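Long-range contacts in myosin-I heavy chain (Dictyostelium discoideum, PDB 5EJR), which is an actin-based class VII motor with ATPase activity, involved in early phagocytosis and adhesion, and contributes here a MyTH4-FERM domain from its tail: residues S256-T261 / Y291-R296; I264-S269 / T490-S495. One frame throughout, in Å; residues are numbered along the deposited sequence.

Interaction 1: S256-T261 / Y291-R296; sequences SAVNET and YFQVRR. With EDO (1,2-ethanediol), chain C.
Val258 lies side by side with Tyr291, its CB over one face of the phenol ring 4.0 Å from the centroid, a CH-pi contact displaced toward the rim. CG1 of Val258 carries the packing outward to the end of the ring, 3.6 Å from Tyr291 CZ. The ring lies under the valine because Tyr291 CG sits between its own backbone N and carbonyl carbon (chi1 67°). At the ring's edge, Tyr291 OH donates to OE2 of Glu260 over 2.7 Å; the oxygen uses its anti lone pair, and the carboxylate stands nearly upright to the ring, 78° between the planes. The other branch of Val258, CG2, meets Gln293 OE1 at 3.7 Å. That oxygen also receives Arg295 NH1 from above the amide plane, while Arg295 NH2 forms a salt bridge with Glu330.

Val258, Tyr291 and Gln293 share one face of the sheet in the ubiquitin-like lobe of the FERM domain, where strand 253-259 pairs antiparallel with strand 290-296. Ser256 and Gln293 bond in both directions, as do Val258 and Tyr291; the bond from Val258 N to Tyr291 O is nearly straight at 175°. Between them, Ala257 and Phe292 form a non-hydrogen-bonded pair whose side chains turn to the opposite face, toward helix 274-283. On the other flank of 290-296, Phe292 N donates to an ethanediol also bonded to Lys213 O; Arg215 makes backbone bonds to Phe292 and Val294.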
loop_
_atom_site.group_PDB
_atom_site.type_symbol
_atom_site.label_atom_id
_atom_site.label_comp_id
_atom_site.label_asym_id
_atom_site.label_seq_id
_atom_site.Cartn_x
_atom_site.Cartn_y
_atom_site.Cartn_z
ATOM N N SER A 256 -5.753 6.583 3.352
ATOM C CA SER A 256 -6.394 5.384 3.874
ATOM C C SER A 256 -6.831 4.456 2.717
ATOM O O SER A 256 -7.204 4.929 1.633
ATOM C CB SER A 256 -7.602 5.751 4.737
ATOM O OG SER A 256 -7.166 6.383 5.930
ATOM N N ALA A 257 -6.770 3.148 2.950
ATOM C CA ALA A 257 -7.230 2.117 2.001
ATOM C C ALA A 257 -8.674 1.862 2.412
ATOM O O ALA A 257 -8.926 1.482 3.554
ATOM C CB ALA A 257 -6.408 0.839 2.142
ATOM N N VAL A 258 -9.615 2.174 1.534
ATOM C CA VAL A 258 -11.051 2.062 1.822
ATOM C C VAL A 258 -11.716 0.957 0.987
ATOM O O VAL A 258 -11.573 0.968 -0.224
ATOM C CB VAL A 258 -11.766 3.439 1.579
ATOM C CG1 VAL A 258 -13.283 3.338 1.808
ATOM C CG2 VAL A 258 -11.151 4.553 2.429
ATOM N N ASN A 259 -12.465 0.040 1.637
ATOM C CA ASN A 259 -13.260 -1.014 0.991
ATOM C C ASN A 259 -14.703 -0.861 1.508
ATOM O O ASN A 259 -14.966 -1.091 2.687
ATOM C CB ASN A 259 -12.701 -2.414 1.299
ATOM C CG ASN A 259 -13.343 -3.539 0.508
ATOM O OD1 ASN A 259 -14.567 -3.585 0.308
ATOM N ND2 ASN A 259 -12.527 -4.502 0.063
ATOM N N GLU A 260 -15.617 -0.427 0.641
ATOM C CA GLU A 260 -17.005 -0.172 1.030
ATOM C C GLU A 260 -17.867 -1.426 1.252
ATOM O O GLU A 260 -18.731 -1.403 2.138
ATOM C CB GLU A 260 -17.681 0.772 0.028
ATOM C CG GLU A 260 -17.250 2.223 0.194
ATOM C CD GLU A 260 -17.806 3.208 -0.816
ATOM O OE1 GLU A 260 -18.893 2.948 -1.381
ATOM O OE2 GLU A 260 -17.160 4.260 -1.023
ATOM N N THR A 261 -17.665 -2.499 0.456
ATOM C CA THR A 261 -18.471 -3.725 0.594
ATOM C C THR A 261 -18.137 -4.437 1.904
ATOM O O THR A 261 -19.038 -4.922 2.592
ATOM C CB THR A 261 -18.389 -4.624 -0.646
ATOM O OG1 THR A 261 -17.090 -5.195 -0.731
ATOM C CG2 THR A 261 -18.733 -3.893 -1.928
ATOM N N TYR A 291 -9.893 1.215 -2.545
ATOM C CA TYR A 291 -9.447 2.441 -3.176
ATOM C C TYR A 291 -8.729 3.313 -2.160
ATOM O O TYR A 291 -8.964 3.170 -0.963
ATOM C CB TYR A 291 -10.583 3.186 -3.910
ATOM C CG TYR A 291 -11.657 3.757 -3.013
ATOM C CD1 TYR A 291 -11.542 5.042 -2.489
ATOM C CD2 TYR A 291 -12.820 3.043 -2.744
ATOM C CE1 TYR A 291 -12.546 5.591 -1.695
ATOM C CE2 TYR A 291 -13.835 3.585 -1.955
ATOM C CZ TYR A 291 -13.695 4.862 -1.436
ATOM O OH TYR A 291 -14.692 5.409 -0.661
ATOM N N PHE A 292 -7.836 4.177 -2.642
ATOM C CA PHE A 292 -7.094 5.130 -1.819
ATOM C C PHE A 292 -7.893 6.413 -1.666
ATOM O O PHE A 292 -8.419 6.940 -2.653
ATOM C CB PHE A 292 -5.759 5.476 -2.472
ATOM C CG PHE A 292 -4.743 4.369 -2.520
ATOM C CD1 PHE A 292 -4.196 3.853 -1.351
ATOM C CD2 PHE A 292 -4.267 3.896 -3.737
ATOM C CE1 PHE A 292 -3.223 2.862 -1.397
ATOM C CE2 PHE A 292 -3.309 2.881 -3.780
ATOM C CZ PHE A 292 -2.780 2.384 -2.611
ATOM N N GLN A 293 -7.970 6.927 -0.428
ATOM C CA GLN A 293 -8.664 8.173 -0.134
ATOM C C GLN A 293 -7.774 9.099 0.731
ATOM O O GLN A 293 -7.222 8.661 1.736
ATOM C CB GLN A 293 -10.015 7.878 0.524
ATOM C CG GLN A 293 -10.750 9.080 1.131
ATOM C CD GLN A 293 -11.887 8.635 2.034
ATOM O OE1 GLN A 293 -11.674 8.174 3.150
ATOM N NE2 GLN A 293 -13.124 8.820 1.612
ATOM N N VAL A 294 -7.596 10.341 0.292
ATOM C CA VAL A 294 -6.850 11.349 1.036
ATOM C C VAL A 294 -7.745 11.773 2.194
ATOM O O VAL A 294 -8.956 11.943 2.029
ATOM C CB VAL A 294 -6.368 12.543 0.164
ATOM C CG1 VAL A 294 -5.959 13.748 1.018
ATOM C CG2 VAL A 294 -5.200 12.118 -0.724
ATOM N N ARG A 295 -7.157 11.862 3.380
ATOM C CA ARG A 295 -7.876 12.273 4.577
ATOM C C ARG A 295 -6.990 13.221 5.341
ATOM O O ARG A 295 -5.767 13.122 5.260
ATOM C CB ARG A 295 -8.193 11.058 5.468
ATOM C CG ARG A 295 -9.274 10.131 4.898
ATOM C CD ARG A 295 -9.746 9.167 5.964
ATOM N NE ARG A 295 -10.642 9.787 6.949
ATOM C CZ ARG A 295 -11.937 10.016 6.755
ATOM N NH1 ARG A 295 -12.491 9.784 5.569
ATOM N NH2 ARG A 295 -12.680 10.523 7.729
ATOM N N ARG A 296 -7.595 14.116 6.113
ATOM C CA ARG A 296 -6.777 14.952 6.979
ATOM C C ARG A 296 -6.487 14.063 8.175
ATOM O O ARG A 296 -7.415 13.506 8.801
ATOM C CB ARG A 296 -7.453 16.255 7.399
ATOM C CG ARG A 296 -6.448 17.018 8.262
ATOM C CD ARG A 296 -6.910 18.347 8.595
ATOM N NE ARG A 296 -6.076 18.972 9.616
ATOM C CZ ARG A 296 -6.249 20.231 9.974
ATOM N NH1 ARG A 296 -7.174 20.976 9.376
ATOM N NH2 ARG A 296 -5.504 20.758 10.928
HETATM C C1 EDO C . -7.032 3.363 -5.837
HETATM O O1 EDO C . -7.954 4.455 -5.738
HETATM C C2 EDO C . -6.843 2.868 -7.293
HETATM O O2 EDO C . -5.460 2.549 -7.483
#

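Interaction 2: I264-S269 / T490-S495; sequences ISKVVS and TTDEHS. With EDO (1,2-ethanediol), chain D.
Lys266 lays the end of its extended chain against Glu493, with CE of the lysine 3.6 Å from CD of the glutamate. Its ammonium makes no salt bridge here: NZ of Lys266 stays 4.4 Å from OD1 of Asp492, near enough for attraction but beyond direct pairing. At Val267 the contact passes through water. One water accepts from Val267 N and donates to Glu493 OE2, and a second donates both to Val267 O and to the same carboxylate oxygen, which thus receives two water bonds. A leucine in place of Glu493 would probably leave both waters without their shared acceptor and deprive Lys266 of a nearby negative charge. Ser269 closes the contact directly, its OG 2.7 Å from OG of Ser495. Both hydroxyls stand anti to their backbone N (chi1 180° and -170°), which brings the two oxygens together; Ser269 OG also bonds to Thr271 OG1.

Glu493 occupies the N-cap position of helix 494-505, and the loop before it is tightened by an ST turn in which Glu493 N donates to Thr491 OG1 over 3.0 Å. The contact sets strand 264-267 of the ubiquitin-like lobe against the start of the C-terminal helix of the PH-like lobe, while strand 423-428 of that lobe offers Thr423 to Val267 and Phe425 to Glu493.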
loop_
_atom_site.group_PDB
_atom_site.type_symbol
_atom_site.label_atom_id
_atom_site.label_comp_id
_atom_site.label_asym_id
_atom_site.label_seq_id
_atom_site.Cartn_x
_atom_site.Cartn_y
_atom_site.Cartn_z
ATOM N N ILE A 264 -14.087 -1.426 5.592
ATOM C CA ILE A 264 -12.692 -1.229 5.975
ATOM C C ILE A 264 -12.250 0.132 5.495
ATOM O O ILE A 264 -12.562 0.539 4.372
ATOM C CB ILE A 264 -11.769 -2.359 5.400
ATOM C CG1 ILE A 264 -12.158 -3.750 5.939
ATOM C CG2 ILE A 264 -10.251 -2.074 5.656
ATOM C CD1 ILE A 264 -11.830 -4.862 5.007
ATOM N N SER A 265 -11.560 0.835 6.386
ATOM C CA SER A 265 -10.855 2.086 6.182
ATOM C C SER A 265 -9.655 1.930 7.081
ATOM O O SER A 265 -9.774 1.936 8.313
ATOM C CB SER A 265 -11.692 3.296 6.568
ATOM O OG SER A 265 -10.874 4.442 6.412
ATOM N N LYS A 266 -8.514 1.641 6.464
ATOM C CA LYS A 266 -7.290 1.384 7.190
ATOM C C LYS A 266 -6.226 2.410 6.792
ATOM O O LYS A 266 -6.065 2.680 5.613
ATOM C CB LYS A 266 -6.844 -0.055 6.880
ATOM C CG LYS A 266 -5.785 -0.634 7.824
ATOM C CD LYS A 266 -5.431 -2.076 7.470
ATOM C CE LYS A 266 -4.503 -2.686 8.492
ATOM N NZ LYS A 266 -4.458 -4.168 8.388
ATOM N N VAL A 267 -5.507 2.967 7.771
ATOM C CA VAL A 267 -4.439 3.949 7.559
ATOM C C VAL A 267 -3.325 3.278 6.714
ATOM O O VAL A 267 -2.975 2.139 6.981
ATOM C CB VAL A 267 -3.885 4.428 8.928
ATOM C CG1 VAL A 267 -2.562 5.180 8.768
ATOM C CG2 VAL A 267 -4.909 5.291 9.671
ATOM N N VAL A 268 -2.821 3.945 5.680
ATOM C CA VAL A 268 -1.743 3.356 4.895
ATOM C C VAL A 268 -0.476 4.056 5.355
ATOM O O VAL A 268 -0.426 5.273 5.343
ATOM C CB VAL A 268 -1.957 3.493 3.360
ATOM C CG1 VAL A 268 -0.829 2.791 2.594
ATOM C CG2 VAL A 268 -3.301 2.922 2.947
ATOM N N SER A 269 0.541 3.310 5.748
ATOM C CA SER A 269 1.784 3.925 6.216
ATOM C C SER A 269 2.388 4.775 5.149
ATOM O O SER A 269 2.492 4.329 4.013
ATOM C CB SER A 269 2.796 2.860 6.636
ATOM O OG SER A 269 3.983 3.501 7.080
ATOM N N THR A 490 -1.442 -5.483 21.169
ATOM C CA THR A 490 -1.354 -6.420 20.045
ATOM C C THR A 490 -1.928 -5.792 18.812
ATOM O O THR A 490 -3.100 -5.416 18.804
ATOM C CB THR A 490 -1.973 -7.784 20.436
ATOM O OG1 THR A 490 -1.237 -8.306 21.548
ATOM C CG2 THR A 490 -2.005 -8.788 19.284
ATOM N N THR A 491 -1.085 -5.677 17.760
ATOM C CA THR A 491 -1.395 -5.056 16.470
ATOM C C THR A 491 -0.259 -5.303 15.494
ATOM O O THR A 491 0.911 -5.208 15.888
ATOM C CB THR A 491 -1.614 -3.502 16.613
ATOM O OG1 THR A 491 -1.590 -2.899 15.322
ATOM C CG2 THR A 491 -0.561 -2.800 17.489
ATOM N N ASP A 492 -0.591 -5.486 14.203
ATOM C CA ASP A 492 0.432 -5.641 13.164
ATOM C C ASP A 492 0.698 -4.310 12.441
ATOM O O ASP A 492 1.425 -4.291 11.449
ATOM C CB ASP A 492 -0.002 -6.709 12.140
ATOM C CG ASP A 492 -1.287 -6.378 11.378
ATOM O OD1 ASP A 492 -2.000 -5.424 11.786
ATOM O OD2 ASP A 492 -1.585 -7.080 10.382
ATOM N N GLU A 493 0.101 -3.198 12.915
ATOM C CA GLU A 493 0.275 -1.929 12.221
ATOM C C GLU A 493 1.451 -1.091 12.748
ATOM O O GLU A 493 1.371 0.143 12.775
ATOM C CB GLU A 493 -1.032 -1.126 12.221
ATOM C CG GLU A 493 -2.126 -1.737 11.360
ATOM C CD GLU A 493 -3.419 -0.942 11.454
ATOM O OE1 GLU A 493 -4.345 -1.419 12.144
ATOM O OE2 GLU A 493 -3.490 0.183 10.906
ATOM N N HIS A 494 2.585 -1.743 13.058
ATOM C CA HIS A 494 3.763 -1.006 13.535
ATOM C C HIS A 494 4.144 0.164 12.645
ATOM O O HIS A 494 4.484 1.218 13.148
ATOM C CB HIS A 494 4.998 -1.927 13.725
ATOM C CG HIS A 494 5.333 -2.739 12.518
ATOM N ND1 HIS A 494 6.231 -2.283 11.573
ATOM C CD2 HIS A 494 4.888 -3.964 12.154
ATOM C CE1 HIS A 494 6.319 -3.257 10.673
ATOM N NE2 HIS A 494 5.507 -4.281 10.976
ATOM N N SER A 495 4.095 -0.017 11.339
ATOM C CA SER A 495 4.539 1.036 10.430
ATOM C C SER A 495 3.673 2.340 10.484
ATOM O O SER A 495 4.209 3.452 10.617
ATOM C CB SER A 495 4.663 0.495 9.010
ATOM O OG SER A 495 5.324 1.486 8.237
HETATM C C1 EDO D . 7.846 0.541 12.846
HETATM O O1 EDO D . 7.863 -0.003 11.536
HETATM C C2 EDO D . 9.248 1.068 13.217
HETATM O O2 EDO D . 9.656 2.072 12.300
HETATM O O HOH W 1 -5.662 1.851 10.559
HETATM O O HOH W 2 -1.989 0.541 8.823
#

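How the interactions relate
Interaction 1 is partly buried and joins neighbouring strands within the ubiquitin-like sheet through regular backbone bonds, with side chains packed along its faces. Interaction 2 lies at the surface between two lobes, covers about half the area (211 against 386 Å²), and relies on waters, a hydroxyl pair and loosely placed charges to connect the ubiquitin-like lobe with the PH-like one. Strand 253-259 links them: it pairs with 290-296 on one flank and with 264-267 on the other, where Ala257 N lies 2.8 Å from Lys266 O, a probable hydrogen bond. The centres are about 13 Å apart.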